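PDB 6AVJ: CDGSH iron-sulfur domain-containing protein 3, mitochondrial from Homo sapiens, which binds two [2Fe-2S] clusters as a monomer, can transfer them to the apoferredoxins FDX1 and FDX2, and contributes to iron homeostasis in mitochondria. Local coordinates for residues A[7-12]-A[81-86]; A[23-26]-A[32-35]; A[65-70]-A[75-80]. The protein carries 2 engineered substitutions. All blocks are in the same frame, centred on the assembly; numbering follows the deposited sequence.

Contact 1 of 3, residues A[7-12]-A[81-86]. With FES (Fe2/s2 (inorganic) cluster), chain E.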
ATOM      1  N   ALA A   7      -0.655   6.884  -3.072  1.00 13.17           N
ATOM      2  CA  ALA A   7      -1.579   7.317  -2.013  1.00 13.53           C
ATOM      3  C   ALA A   7      -0.931   8.317  -1.071  1.00 19.32           C
ATOM      4  O   ALA A   7      -1.568   9.288  -0.642  1.00 17.55           O
ATOM      5  CB  ALA A   7      -2.083   6.108  -1.211  1.00 15.85           C
ATOM      6  N   LEU A   8       0.312   8.060  -0.688  1.00 18.50           N
ATOM      7  CA  LEU A   8       1.059   8.943   0.189  1.00 16.63           C
ATOM      8  C   LEU A   8       2.506   8.748  -0.181  1.00 13.67           C
ATOM      9  O   LEU A   8       2.842   7.828  -0.935  1.00 12.75           O
ATOM     10  CB  LEU A   8       0.816   8.621   1.693  1.00 14.70           C
ATOM     11  CG  LEU A   8      -0.631   8.708   2.164  1.00 21.49           C
ATOM     12  CD1 LEU A   8      -0.904   7.875   3.402  1.00 25.87           C
ATOM     13  CD2 LEU A   8      -0.971  10.207   2.400  1.00 25.74           C
ATOM     14  N   LYS A   9       3.369   9.578   0.408  1.00 11.36           N
ATOM     15  CA  LYS A   9       4.790   9.576   0.102  1.00 13.83           C
ATOM     16  C   LYS A   9       5.645   9.182   1.283  1.00 13.24           C
ATOM     17  O   LYS A   9       6.866   9.273   1.199  1.00 15.39           O
ATOM     18  CB  LYS A   9       5.243  10.949  -0.396  1.00 20.72           C
ATOM     19  CG  LYS A   9       4.724  11.288  -1.767  1.00 24.04           C
ATOM     20  CD  LYS A   9       5.331  12.647  -2.160  1.00 27.07           C
ATOM     21  CE  LYS A   9       4.567  13.238  -3.259  1.00 27.75           C
ATOM     22  NZ  LYS A   9       5.022  14.659  -3.524  1.00 35.85           N
ATOM     23  N   THR A  10       5.041   8.733   2.376  1.00 13.20           N
ATOM     24  CA  THR A  10       5.786   8.176   3.507  1.00 15.78           C
ATOM     25  C   THR A  10       5.022   6.949   3.977  1.00 14.71           C
ATOM     26  O   THR A  10       3.776   6.975   4.002  1.00 11.36           O
ATOM     27  CB  THR A  10       5.905   9.176   4.675  1.00 21.70           C
ATOM     28  OG1 THR A  10       4.600   9.523   5.120  1.00 26.00           O
ATOM     29  CG2 THR A  10       6.521  10.427   4.221  1.00 22.55           C
ATOM     30  N   PRO A  11       5.732   5.894   4.387  1.00 13.02           N
ATOM     31  CA  PRO A  11       5.070   4.646   4.790  1.00 14.33           C
ATOM     32  C   PRO A  11       4.304   4.838   6.084  1.00 14.26           C
ATOM     33  O   PRO A  11       4.513   5.809   6.796  1.00 14.26           O
ATOM     34  CB  PRO A  11       6.246   3.662   4.985  1.00 13.90           C
ATOM     35  CG  PRO A  11       7.425   4.539   5.313  1.00 12.24           C
ATOM     36  CD  PRO A  11       7.205   5.798   4.460  1.00 11.83           C
ATOM     37  N   ILE A  12       3.431   3.884   6.404  1.00 10.79           N
ATOM     38  CA  ILE A  12       2.712   3.893   7.666  1.00 11.33           C
ATOM     39  C   ILE A  12       3.197   2.719   8.511  1.00 17.52           C
ATOM     40  O   ILE A  12       3.224   1.568   8.056  1.00 12.96           O
ATOM     41  CB  ILE A  12       1.181   3.862   7.475  1.00 13.20           C
ATOM     42  CG1 ILE A  12       0.747   5.171   6.834  1.00 14.40           C
ATOM     43  CG2 ILE A  12       0.483   3.741   8.814  1.00 15.62           C
ATOM     44  CD1 ILE A  12      -0.654   5.108   6.227  1.00 14.94           C
ATOM     45  N   GLU A  81      13.769  10.472  -5.748  1.00 27.35           N
ATOM     46  CA  GLU A  81      13.219  11.742  -6.228  1.00 19.28           C
ATOM     47  C   GLU A  81      11.976  11.504  -7.059  1.00 23.17           C
ATOM     48  O   GLU A  81      11.014  12.290  -7.030  1.00 21.41           O
ATOM     49  CB  GLU A  81      14.268  12.494  -7.037  1.00 22.66           C
ATOM     50  CG  GLU A  81      15.407  13.013  -6.195  1.00 25.68           C
ATOM     51  CD  GLU A  81      14.947  14.033  -5.168  1.00 27.39           C
ATOM     52  OE1 GLU A  81      14.392  15.088  -5.565  1.00 26.04           O
ATOM     53  OE2 GLU A  81      15.105  13.781  -3.959  1.00 26.53           O
ATOM     54  N   ARG A  82      11.947  10.398  -7.774  1.00 24.51           N
ATOM     55  CA  ARG A  82      10.777  10.101  -8.586  1.00 22.74           C
ATOM     56  C   ARG A  82       9.495  10.082  -7.734  1.00 24.11           C
ATOM     57  O   ARG A  82       8.469  10.638  -8.126  1.00 21.86           O
ATOM     58  CB  ARG A  82      11.024   8.771  -9.293  1.00 29.33           C
ATOM     59  CG  ARG A  82       9.939   8.330 -10.161  1.00 35.07           C
ATOM     60  CD  ARG A  82      10.428   7.252 -11.137  1.00 43.99           C
ATOM     61  NE  ARG A  82       9.444   7.005 -12.204  1.00 58.55           N
ATOM     62  CZ  ARG A  82       8.717   5.895 -12.351  1.00 55.51           C
ATOM     63  NH1 ARG A  82       8.846   4.872 -11.509  1.00 50.38           N
ATOM     64  NH2 ARG A  82       7.854   5.811 -13.362  1.00 46.93           N
ATOM     65  N   VAL A  83       9.519   9.412  -6.579  1.00 18.46           N
ATOM     66  CA  VAL A  83       8.311   9.344  -5.756  1.00 15.74           C
ATOM     67  C   VAL A  83       8.091  10.655  -5.008  1.00 20.19           C
ATOM     68  O   VAL A  83       6.955  11.102  -4.850  1.00 17.97           O
ATOM     69  CB  VAL A  83       8.379   8.139  -4.785  1.00 14.21           C
ATOM     70  CG1 VAL A  83       7.220   8.184  -3.747  1.00 14.60           C
ATOM     71  CG2 VAL A  83       8.274   6.832  -5.577  1.00 17.30           C
ATOM     72  N   GLN A  84       9.149  11.271  -4.483  1.00 15.81           N
ATOM     73  CA  GLN A  84       8.916  12.466  -3.686  1.00 21.47           C
ATOM     74  C   GLN A  84       8.344  13.608  -4.531  1.00 22.09           C
ATOM     75  O   GLN A  84       7.614  14.452  -4.008  1.00 22.50           O
ATOM     76  CB  GLN A  84      10.202  12.900  -3.004  1.00 21.69           C
ATOM     77  CG  GLN A  84      10.576  12.035  -1.780  1.00 22.81           C
ATOM     78  CD  GLN A  84       9.430  11.962  -0.774  1.00 25.44           C
ATOM     79  OE1 GLN A  84       8.991  12.997  -0.252  1.00 26.00           O
ATOM     80  NE2 GLN A  84       8.901  10.762  -0.540  1.00 24.23           N
ATOM     81  N   LYS A  85       8.632  13.627  -5.832  1.00 17.00           N
ATOM     82  CA  LYS A  85       8.088  14.639  -6.743  1.00 20.86           C
ATOM     83  C   LYS A  85       6.750  14.251  -7.318  1.00 26.67           C
ATOM     84  O   LYS A  85       6.187  15.027  -8.092  1.00 28.70           O
ATOM     85  CB  LYS A  85       9.038  14.897  -7.912  1.00 20.64           C
ATOM     86  CG  LYS A  85      10.332  15.566  -7.528  1.00 18.44           C
ATOM     87  CD  LYS A  85      11.263  15.516  -8.708  1.00 17.60           C
ATOM     88  CE  LYS A  85      12.566  16.161  -8.427  1.00 24.86           C
ATOM     89  NZ  LYS A  85      13.273  16.149  -9.695  1.00 26.18           N
ATOM     90  N   ALA A  86       6.257  13.044  -7.024  1.00 25.14           N
ATOM     91  CA  ALA A  86       4.994  12.604  -7.606  1.00 22.70           C
ATOM     92  C   ALA A  86       3.839  13.317  -6.932  1.00 22.90           C
ATOM     93  O   ALA A  86       3.958  13.832  -5.829  1.00 24.47           O
ATOM     94  CB  ALA A  86       4.826  11.081  -7.478  1.00 27.21           C
TER
HETATM   95 FE1  FES E 202       8.228   3.369   1.111  1.00 10.84          FE
HETATM   96 FE2  FES E 202       6.320   2.863  -0.837  1.00 10.85          FE
HETATM   97  S1  FES E 202       6.092   4.002   1.060  1.00 10.82           S
HETATM   98  S2  FES E 202       8.417   2.174  -0.735  1.00 10.04           S
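The long side chain of Lys9 reaches past the last turn of helix 81-84 and hands its ammonium group to a main-chain carbonyl rather than to a carboxylate: NZ donates to Gln84 O at 2.6 Å. The amine arrives from above the carbonyl plane, 45° out of it, not on a lone pair. Gln84 is the last residue of this short helix, and a lysine, long and with its donor at the tip, probably suits a carbonyl presented at such an end. The chain stays extended beyond CG, and its methylenes run beside the backbone, with CD 3.5 Å from Val83 O; the apolar stem thus lies along the helix end while the charge reaches the carbonyl of Gln84.

Gln84 returns the interaction. Bent at chi2 (-54°), its side chain folds back so that NE2 reaches Lys9 O at 3.1 Å, on a lone pair in the carbonyl plane, with an N-H...O angle of 145°. The same nitrogen bonds Cys78 O, and glutamine, with two amide hydrogens, suits such a bridging place.

Two residues after Lys9, Pro11 N lies 3.8 Å from sulfur S1 of the second cluster. The 7-12 loop is joined to Thr64 by Thr10 O and runs into strand 12-16, whose Ile12 pairs with Leu62 of strand 58-62, while helix 81-84 flanks the loop on its Lys9 side.

Contact 2 of 3, residues A[23-26]-A[32-35]. With FES (Fe2/s2 (inorganic) cluster), chain D.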
ATOM      1  N   ARG A  23      -4.978  -7.140   4.478  1.00 11.50           N
ATOM      2  CA  ARG A  23      -5.220  -6.914   3.035  1.00 11.04           C
ATOM      3  C   ARG A  23      -4.610  -5.572   2.650  1.00  9.03           C
ATOM      4  O   ARG A  23      -5.178  -4.514   2.936  1.00 11.28           O
ATOM      5  CB  ARG A  23      -6.698  -6.968   2.701  1.00 13.49           C
ATOM      6  CG  ARG A  23      -7.282  -8.413   2.807  1.00 18.94           C
ATOM      7  CD  ARG A  23      -8.776  -8.459   2.680  1.00 20.57           C
ATOM      8  NE  ARG A  23      -9.242  -9.852   2.663  1.00 24.63           N
ATOM      9  CZ  ARG A  23      -9.379 -10.619   3.744  1.00 26.27           C
ATOM     10  NH1 ARG A  23      -9.109 -10.142   4.955  1.00 22.03           N
ATOM     11  NH2 ARG A  23      -9.800 -11.876   3.627  1.00 32.79           N
ATOM     12  N   TRP A  24      -3.422  -5.622   2.073  1.00  8.91           N
ATOM     13  CA  TRP A  24      -2.692  -4.403   1.747  1.00 11.22           C
ATOM     14  C   TRP A  24      -3.274  -3.734   0.507  1.00 10.70           C
ATOM     15  O   TRP A  24      -3.526  -4.391  -0.501  1.00  9.79           O
ATOM     16  CB  TRP A  24      -1.238  -4.710   1.483  1.00  8.48           C
ATOM     17  CG  TRP A  24      -0.381  -3.523   1.044  1.00  6.75           C
ATOM     18  CD1 TRP A  24      -0.074  -2.444   1.791  1.00 10.40           C
ATOM     19  CD2 TRP A  24       0.312  -3.367  -0.193  1.00  8.55           C
ATOM     20  NE1 TRP A  24       0.768  -1.608   1.104  1.00  9.73           N
ATOM     21  CE2 TRP A  24       1.030  -2.168  -0.121  1.00  8.99           C
ATOM     22  CE3 TRP A  24       0.443  -4.155  -1.340  1.00  8.97           C
ATOM     23  CZ2 TRP A  24       1.798  -1.692  -1.203  1.00 10.77           C
ATOM     24  CZ3 TRP A  24       1.210  -3.710  -2.377  1.00 12.38           C
ATOM     25  CH2 TRP A  24       1.873  -2.480  -2.314  1.00 10.29           C
ATOM     26  N   CYS A  25      -3.442  -2.423   0.552  1.00 10.85           N
ATOM     27  CA  CYS A  25      -4.009  -1.765  -0.616  1.00  9.14           C
ATOM     28  C   CYS A  25      -2.940  -1.682  -1.704  1.00 11.31           C
ATOM     29  O   CYS A  25      -1.879  -1.069  -1.516  1.00  9.39           O
ATOM     30  CB  CYS A  25      -4.572  -0.385  -0.253  1.00 13.28           C
ATOM     31  SG  CYS A  25      -5.027   0.618  -1.692  1.00  9.56           S
ATOM     32  N   VAL A  26      -3.217  -2.310  -2.847  1.00  9.22           N
ATOM     33  CA  VAL A  26      -2.276  -2.249  -3.960  1.00 10.70           C
ATOM     34  C   VAL A  26      -2.580  -1.096  -4.911  1.00 10.82           C
ATOM     35  O   VAL A  26      -1.702  -0.720  -5.710  1.00 10.99           O
ATOM     36  CB  VAL A  26      -2.277  -3.564  -4.761  1.00 12.35           C
ATOM     37  CG1 VAL A  26      -2.132  -4.777  -3.855  1.00 13.42           C
ATOM     38  CG2 VAL A  26      -3.538  -3.676  -5.629  1.00 12.14           C
ATOM     39  N   LYS A  32      -8.312   4.250   3.886  1.00 15.35           N
ATOM     40  CA  LYS A  32      -7.820   3.732   5.171  1.00 18.90           C
ATOM     41  C   LYS A  32      -6.426   3.136   4.988  1.00 14.96           C
ATOM     42  O   LYS A  32      -6.168   1.977   5.359  1.00 16.76           O
ATOM     43  CB  LYS A  32      -8.798   2.697   5.762  1.00 21.95           C
ATOM     44  CG  LYS A  32     -10.269   3.228   5.711  1.00 25.93           C
ATOM     45  CD  LYS A  32     -11.071   2.983   6.973  1.00 36.88           C
ATOM     46  CE  LYS A  32     -11.495   1.514   7.096  1.00 42.40           C
ATOM     47  NZ  LYS A  32     -12.172   1.217   8.418  1.00 61.79           N
ATOM     48  N   GLN A  33      -5.521   3.924   4.418  1.00 13.72           N
ATOM     49  CA  GLN A  33      -4.202   3.431   4.102  1.00 12.42           C
ATOM     50  C   GLN A  33      -3.570   2.920   5.389  1.00 14.26           C
ATOM     51  O   GLN A  33      -3.763   3.522   6.455  1.00 12.66           O
ATOM     52  CB  GLN A  33      -3.334   4.524   3.483  1.00 14.04           C
ATOM     53  CG  GLN A  33      -3.691   4.879   2.033  1.00 13.30           C
ATOM     54  CD  GLN A  33      -3.476   3.702   1.093  1.00 16.19           C
ATOM     55  OE1 GLN A  33      -2.561   2.866   1.298  1.00 11.78           O
ATOM     56  NE2 GLN A  33      -4.327   3.601   0.079  1.00 12.16           N
ATOM     57  N   PRO A  34      -2.758   1.856   5.317  1.00 14.42           N
ATOM     58  CA  PRO A  34      -2.191   1.173   4.131  1.00 11.58           C
ATOM     59  C   PRO A  34      -3.018   0.001   3.652  1.00 12.19           C
ATOM     60  O   PRO A  34      -2.559  -0.756   2.786  1.00 12.16           O
ATOM     61  CB  PRO A  34      -0.859   0.645   4.642  1.00 10.35           C
ATOM     62  CG  PRO A  34      -1.141   0.358   6.081  1.00 10.53           C
ATOM     63  CD  PRO A  34      -2.126   1.377   6.563  1.00 11.92           C
ATOM     64  N   PHE A  35      -4.205  -0.174   4.199  1.00  8.61           N
ATOM     65  CA  PHE A  35      -5.018  -1.365   3.958  1.00 13.75           C
ATOM     66  C   PHE A  35      -6.190  -1.060   3.035  1.00 13.12           C
ATOM     67  O   PHE A  35      -6.630   0.081   2.905  1.00 11.93           O
ATOM     68  CB  PHE A  35      -5.553  -1.929   5.302  1.00 14.79           C
ATOM     69  CG  PHE A  35      -4.453  -2.298   6.268  1.00 13.65           C
ATOM     70  CD1 PHE A  35      -3.585  -3.315   5.961  1.00 14.30           C
ATOM     71  CD2 PHE A  35      -4.289  -1.606   7.469  1.00 19.67           C
ATOM     72  CE1 PHE A  35      -2.570  -3.660   6.826  1.00 15.11           C
ATOM     73  CE2 PHE A  35      -3.294  -1.933   8.334  1.00 17.38           C
ATOM     74  CZ  PHE A  35      -2.415  -2.958   8.011  1.00 14.53           C
TER
HETATM   75 FE1  FES D 201      -8.585  -2.393  -2.190  1.00 13.79          FE
HETATM   76 FE2  FES D 201      -6.788  -0.472  -2.807  1.00 13.51          FE
HETATM   77  S1  FES D 201      -6.548  -2.620  -3.122  1.00 12.13           S
HETATM   78  S2  FES D 201      -8.740  -0.215  -1.832  1.00 11.52           S
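Phe35 turns the edge of its ring to Arg23 O, which lies in the ring plane 3.6 Å from CD1, while one ring face carries Pro34, whose CG stands 3.8 Å above the centre. This packing of proline on phenylalanine joins two successive residues of the loop, Pro34 being preceded by a cis peptide bond. Trp24 has the CA of Val26 over one face, offset toward the rim. Its CD1 also comes within 3.2 Å of Pro34 O, whereas the indole NE1 gives its hydrogen to Cys63 O at the other cluster.

The backbones meet in a single beta bridge between Trp24 and Phe35. Cys25 N donates to Pro34 O at 2.9 Å, nearly straight at 173°, and Phe35 CA makes a CA-H...O contact with Arg23 O. The bond to Pro34 O helps hold Cys25 where its SG, placed anti to the backbone N (chi1 170°), coordinates iron FE2 of the first cluster at 2.4 Å; Cys27 is a ligand of the same cluster. This is the cysteine-bearing loop of the CDGSH-type iron-binding domain.

Gln33 supplies the second shell: NE2 donates to Cys25 SG at 3.5 Å, which would be expected to stabilise negative charge on the thiolate. NE2 also bonds Ser30 O, and OE1 accepts from Lys66 NZ, so both ends of the amide are held, a task that suits glutamine.

Around this cluster loop, Trp24 packs on Leu50 and Phe52 of strand 50-53, the antiparallel partner of strand 21-24, while Pro34 touches Ile12 and Val14 of strand 12-16 and joins Phe35 against Leu62 of strand 58-62.

Contact 3 of 3, residues A[65-70]-A[75-80]. Engineered in segment 75-80: Cys78 (natural residue His). With FES (Fe2/s2 (inorganic) cluster), chain E.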
ATOM      1  N   CYS A  65       3.197   4.624  -1.138  1.00  9.76           N
ATOM      2  CA  CYS A  65       3.442   5.151  -2.503  1.00  9.85           C
ATOM      3  C   CYS A  65       3.110   4.150  -3.595  1.00 10.36           C
ATOM      4  O   CYS A  65       2.947   4.550  -4.765  1.00  9.90           O
ATOM      5  CB  CYS A  65       4.885   5.593  -2.662  1.00  8.85           C
ATOM      6  SG  CYS A  65       6.110   4.193  -2.787  1.00  9.41           S
ATOM      7  N   LYS A  66       2.951   2.877  -3.218  1.00 10.41           N
ATOM      8  CA  LYS A  66       2.607   1.706  -4.004  1.00 10.27           C
ATOM      9  C   LYS A  66       3.678   1.321  -5.022  1.00 15.76           C
ATOM     10  O   LYS A  66       3.444   0.425  -5.842  1.00 13.14           O
ATOM     11  CB  LYS A  66       1.238   1.846  -4.697  1.00 10.99           C
ATOM     12  CG  LYS A  66       0.083   2.262  -3.733  1.00 12.79           C
ATOM     13  CD  LYS A  66       0.093   1.449  -2.441  1.00 10.89           C
ATOM     14  CE  LYS A  66      -1.020   1.858  -1.489  1.00 10.84           C
ATOM     15  NZ  LYS A  66      -0.883   1.122  -0.168  1.00  8.16           N
ATOM     16  N   ALA A  67       4.873   1.873  -4.925  1.00 10.04           N
ATOM     17  CA  ALA A  67       5.949   1.527  -5.839  1.00 13.33           C
ATOM     18  C   ALA A  67       7.010   0.600  -5.240  1.00 12.45           C
ATOM     19  O   ALA A  67       8.015   0.333  -5.907  1.00  9.60           O
ATOM     20  CB  ALA A  67       6.626   2.807  -6.333  1.00 11.04           C
ATOM     21  N   THR A  68       6.820   0.085  -4.025  1.00 13.38           N
ATOM     22  CA  THR A  68       7.851  -0.774  -3.443  1.00 13.38           C
ATOM     23  C   THR A  68       8.135  -1.998  -4.342  1.00 10.58           C
ATOM     24  O   THR A  68       7.244  -2.548  -4.997  1.00 10.63           O
ATOM     25  CB  THR A  68       7.426  -1.266  -2.067  1.00  9.74           C
ATOM     26  OG1 THR A  68       8.440  -2.170  -1.586  1.00 10.94           O
ATOM     27  CG2 THR A  68       6.072  -2.003  -2.140  1.00  9.48           C
ATOM     28  N   GLN A  69       9.376  -2.477  -4.313  1.00 10.72           N
ATOM     29  CA  GLN A  69       9.735  -3.704  -4.998  1.00 11.77           C
ATOM     30  C   GLN A  69       9.561  -4.923  -4.112  1.00 17.42           C
ATOM     31  O   GLN A  69       9.695  -6.034  -4.620  1.00 15.67           O
ATOM     32  CB  GLN A  69      11.189  -3.617  -5.525  1.00 15.26           C
ATOM     33  CG  GLN A  69      11.375  -2.566  -6.673  1.00 20.46           C
ATOM     34  CD  GLN A  69      10.996  -3.111  -8.062  1.00 36.43           C
ATOM     35  OE1 GLN A  69      10.932  -4.348  -8.296  1.00 36.90           O
ATOM     36  NE2 GLN A  69      10.721  -2.191  -8.982  1.00 46.50           N
ATOM     37  N   ARG A  70       9.194  -4.729  -2.851  1.00 13.22           N
ATOM     38  CA  ARG A  70       8.964  -5.833  -1.925  1.00 13.48           C
ATOM     39  C   ARG A  70       7.611  -5.673  -1.202  1.00 13.19           C
ATOM     40  O   ARG A  70       7.560  -5.583   0.019  1.00 12.33           O
ATOM     41  CB  ARG A  70      10.123  -5.926  -0.926  1.00 16.80           C
ATOM     42  CG  ARG A  70      11.490  -6.029  -1.594  1.00 26.11           C
ATOM     43  CD  ARG A  70      12.631  -6.251  -0.615  1.00 36.70           C
ATOM     44  NE  ARG A  70      13.842  -6.682  -1.312  1.00 42.62           N
ATOM     45  CZ  ARG A  70      15.058  -6.705  -0.773  1.00 37.86           C
ATOM     46  NH1 ARG A  70      15.240  -6.319   0.482  1.00 40.34           N
ATOM     47  NH2 ARG A  70      16.093  -7.109  -1.494  1.00 25.91           N
ATOM     48  N   ASP A  75      10.196  -0.398   1.000  1.00 10.85           N
ATOM     49  CA  ASP A  75      11.597  -0.712   0.757  1.00  9.87           C
ATOM     50  C   ASP A  75      12.390   0.547   0.462  1.00  9.89           C
ATOM     51  O   ASP A  75      13.490   0.458  -0.083  1.00 10.21           O
ATOM     52  CB  ASP A  75      11.752  -1.734  -0.372  1.00 10.57           C
ATOM     53  CG  ASP A  75      11.453  -1.165  -1.746  1.00 16.39           C
ATOM     54  OD1 ASP A  75      11.014   0.014  -1.872  1.00  8.80           O
ATOM     55  OD2 ASP A  75      11.636  -1.917  -2.738  1.00 14.44           O
ATOM     56  N   GLY A  76      11.836   1.724   0.744  1.00  8.33           N
ATOM     57  CA  GLY A  76      12.582   2.951   0.562  1.00  9.65           C
ATOM     58  C   GLY A  76      12.552   3.518  -0.846  1.00 11.95           C
ATOM     59  O   GLY A  76      13.169   4.567  -1.085  1.00 11.04           O
ATOM     60  N   THR A  77      11.839   2.869  -1.766  1.00 10.97           N
ATOM     61  CA  THR A  77      11.580   3.456  -3.085  1.00 12.05           C
ATOM     62  C   THR A  77      10.935   4.831  -2.950  1.00 13.67           C
ATOM     63  O   THR A  77      11.218   5.730  -3.745  1.00 13.76           O
ATOM     64  CB  THR A  77      10.690   2.522  -3.926  1.00 11.18           C
ATOM     65  OG1 THR A  77      11.338   1.274  -4.083  1.00 10.95           O
ATOM     66  CG2 THR A  77      10.439   3.071  -5.335  1.00 15.01           C
ATOM     67  N   CYS A  78      10.074   5.016  -1.940  1.00 11.10           N
ATOM     68  CA  CYS A  78       9.521   6.338  -1.617  1.00 12.27           C
ATOM     69  C   CYS A  78      10.581   7.392  -1.392  1.00 15.05           C
ATOM     70  O   CYS A  78      10.270   8.583  -1.476  1.00 13.69           O
ATOM     71  CB  CYS A  78       8.654   6.299  -0.338  1.00 13.15           C
ATOM     72  SG  CYS A  78       9.469   5.403   1.061  1.00 11.24           S
ATOM     73  N   ARG A  79      11.805   6.985  -1.099  1.00 10.36           N
ATOM     74  CA  ARG A  79      12.877   7.944  -0.866  1.00 10.88           C
ATOM     75  C   ARG A  79      13.467   8.501  -2.165  1.00 19.99           C
ATOM     76  O   ARG A  79      14.183   9.494  -2.151  1.00 23.84           O
ATOM     77  CB  ARG A  79      13.943   7.325   0.026  1.00 17.42           C
ATOM     78  CG  ARG A  79      13.395   6.989   1.399  1.00 17.82           C
ATOM     79  CD  ARG A  79      14.455   6.527   2.381  1.00 24.63           C
ATOM     80  NE  ARG A  79      14.081   6.877   3.742  1.00 27.22           N
ATOM     81  CZ  ARG A  79      13.255   6.172   4.505  1.00 36.69           C
ATOM     82  NH1 ARG A  79      12.704   5.045   4.069  1.00 28.52           N
ATOM     83  NH2 ARG A  79      12.985   6.596   5.726  1.00 42.11           N
ATOM     84  N   SER A  80      13.151   7.867  -3.284  1.00 16.18           N
ATOM     85  CA  SER A  80      13.623   8.333  -4.580  1.00 21.62           C
ATOM     86  C   SER A  80      13.049   9.713  -4.903  1.00 21.66           C
ATOM     87  O   SER A  80      11.998  10.111  -4.396  1.00 17.55           O
ATOM     88  CB  SER A  80      13.226   7.337  -5.674  1.00 15.02           C
ATOM     89  OG  SER A  80      11.828   7.332  -5.925  1.00 19.85           O
TER
HETATM   90 FE1  FES E 202       8.228   3.369   1.111  1.00 10.84          FE
HETATM   91 FE2  FES E 202       6.320   2.863  -0.837  1.00 10.85          FE
HETATM   92  S1  FES E 202       6.092   4.002   1.060  1.00 10.82           S
HETATM   93  S2  FES E 202       8.417   2.174  -0.735  1.00 10.04           S
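Thr68 and Asp75 meet at the second cluster, in the CDGSH-type loop that is the signature of the NEET family and here includes the run Cys74-Asp75-Gly76-Thr77. The packing is close on the cluster side. Cys65 SG coordinates iron FE2 and SG of the engineered Cys78, histidine in the natural protein, coordinates FE1, each at 2.4 Å; Cys63 and Cys74 complete the ligands. Thr68 CB sits 3.8 Å from sulfur S2, a short branched side chain fitting beside the cluster. Thr68 OG1 closes an ST turn by accepting from Arg70 N, and donates to Tyr73 O. Next to it Ala67, with no more than a methyl group, lets Thr77 CG2 settle 4.0 Å from its CB.

Asp75 organises the loop with both carboxylate oxygens. OD1 accepts two bonds, from Thr77 N in an Asx turn and from Thr77 OG1 at 2.6 Å on the syn side. OD2 reaches across to Gln69 N at 2.8 Å, which meets it from above the carboxylate plane. The group is thereby fixed against rotation. At Gly76 phi is 85°, where a side chain would be jammed against the carbonyl O of Asp75, and glycine suits the turn.

The outer side is looser. Gln69 touches OD2 through its CB and then leads away, and Arg70 keeps NE 5.4 Å from OD2, too far for a salt bridge; both residues are exposed. Ser80 N-caps helix 81-84, its OG accepting from Val83 N and giving its hydrogen to Thr77 O at 2.8 Å, almost in line with the carbonyl bond.

Starting at the N terminus, residues 7-12 pass the second cluster and enter strand 12-16; contact 1 closes the longest loop only when 81-86, near the C-terminal end, comes back to them. Contacts 2 and 3 both nest inside it and follow each other in series without crossing. Contact 2 closes the short loop at the first cluster, starting at the end of strand 21-24. Strands 50-53 and 58-62 then lead to contact 3, which closes the equivalent loop at the second. Lys66 bridges these two loops through Cys25 O. Ile12 and Ala7 pack on Gln33 while Pro11 lies at the second cluster, and the N-terminal segment thereby reaches both cluster sites.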